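Local coordinates for phage-like element PBSX protein XkdH (Bacillus subtilis, PDB 3F3B) that is of unknown function but is encoded by the phage-like element PBSX and probably belongs with phage barrel-type proteins, at residues Q57-I60 with P64-T67. Numbering follows the deposited sequence.
Sequences QQLI and PDQT
Leu59 sets its CD1 methyl against the Gln66 carbonyl, 3.1 Å from Gln66 O, and beside Thr67 OG1 at 3.2 Å. Its CG stands anti to the backbone N, and chi2 of 66° then swings CD1 across toward 64-67. There CD1 also meets Asp65 CB at 3.9 Å. The Leu59 and Thr67 side chains cross at about a right angle on one face of the sheet. Their residues form an antiparallel non-hydrogen-bonded pair, CA to CA 4.4 Å. The methyl of Thr67 turns the other way along the strand, and its CG2 packs on Gln57 CB at 3.6 Å.

The two segments lie next to the turn of a beta hairpin formed by strands 48-61 and 66-77, which projects from the body of this all-beta domain. Ile60 N donates to Gln66 O over 2.8 Å, with an angle of 156° at the hydrogen. Leu59 CA adds a CA-H...O contact to that oxygen. Gln58 O receives a similar contact from Thr67 CA at 3.2 Å. The hairpin ladder goes on with backbone bonding between Gln58 and Val68. On the other face, Ile60 CG1 touches Gln66 CB at 3.9 Å, and Ile60 also packs on Val68.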
# COMPACT_ATOMS: atom_id res chain seq x y z
N GLN A 57 -5.00 -15.39 3.64
CA GLN A 57 -5.31 -15.70 2.26
C GLN A 57 -6.82 -15.67 2.11
O GLN A 57 -7.54 -15.64 3.11
CB GLN A 57 -4.78 -17.09 1.90
CG GLN A 57 -3.26 -17.18 1.90
CD GLN A 57 -2.75 -18.61 1.77
OE1 GLN A 57 -2.78 -19.39 2.73
NE2 GLN A 57 -2.29 -18.97 0.57
N GLN A 58 -7.30 -15.67 0.87
CA GLN A 58 -8.74 -15.66 0.63
C GLN A 58 -9.04 -16.25 -0.74
O GLN A 58 -8.23 -16.14 -1.66
CB GLN A 58 -9.30 -14.23 0.74
CG GLN A 58 -9.38 -13.47 -0.58
CD GLN A 58 -9.84 -12.03 -0.38
OE1 GLN A 58 -9.07 -11.17 0.05
NE2 GLN A 58 -11.11 -11.77 -0.67
N LEU A 59 -10.19 -16.89 -0.87
CA LEU A 59 -10.56 -17.49 -2.15
C LEU A 59 -11.30 -16.41 -2.92
O LEU A 59 -12.30 -15.88 -2.44
CB LEU A 59 -11.47 -18.69 -1.92
CG LEU A 59 -11.64 -19.65 -3.10
CD1 LEU A 59 -10.31 -20.32 -3.40
CD2 LEU A 59 -12.69 -20.70 -2.76
N ILE A 60 -10.80 -16.08 -4.11
CA ILE A 60 -11.43 -15.03 -4.91
C ILE A 60 -12.13 -15.57 -6.15
O ILE A 60 -12.71 -14.81 -6.92
CB ILE A 60 -10.41 -13.96 -5.34
CG1 ILE A 60 -9.48 -14.50 -6.42
CG2 ILE A 60 -9.59 -13.51 -4.13
CD1 ILE A 60 -8.48 -13.48 -6.95
N PRO A 64 -12.33 -22.81 -11.78
CA PRO A 64 -11.38 -23.33 -10.80
C PRO A 64 -11.18 -22.39 -9.61
O PRO A 64 -11.57 -21.23 -9.65
CB PRO A 64 -10.11 -23.48 -11.61
CG PRO A 64 -10.17 -22.27 -12.48
CD PRO A 64 -11.61 -22.26 -12.95
N ASP A 65 -10.57 -22.92 -8.55
CA ASP A 65 -10.32 -22.15 -7.35
C ASP A 65 -9.17 -21.17 -7.52
O ASP A 65 -8.26 -21.40 -8.32
CB ASP A 65 -9.99 -23.08 -6.18
CG ASP A 65 -11.22 -23.74 -5.61
OD1 ASP A 65 -11.06 -24.59 -4.71
OD2 ASP A 65 -12.34 -23.40 -6.06
N GLN A 66 -9.20 -20.09 -6.76
CA GLN A 66 -8.15 -19.09 -6.81
C GLN A 66 -7.96 -18.49 -5.43
O GLN A 66 -8.90 -17.97 -4.82
CB GLN A 66 -8.51 -17.97 -7.79
CG GLN A 66 -8.55 -18.39 -9.23
CD GLN A 66 -7.80 -17.42 -10.12
OE1 GLN A 66 -8.01 -16.21 -10.04
NE2 GLN A 66 -6.93 -17.95 -10.97
N THR A 67 -6.74 -18.57 -4.92
CA THR A 67 -6.46 -18.03 -3.62
C THR A 67 -5.31 -17.04 -3.67
O THR A 67 -4.28 -17.32 -4.26
CB THR A 67 -6.14 -19.15 -2.62
OG1 THR A 67 -7.34 -19.89 -2.37
CG2 THR A 67 -5.61 -18.57 -1.31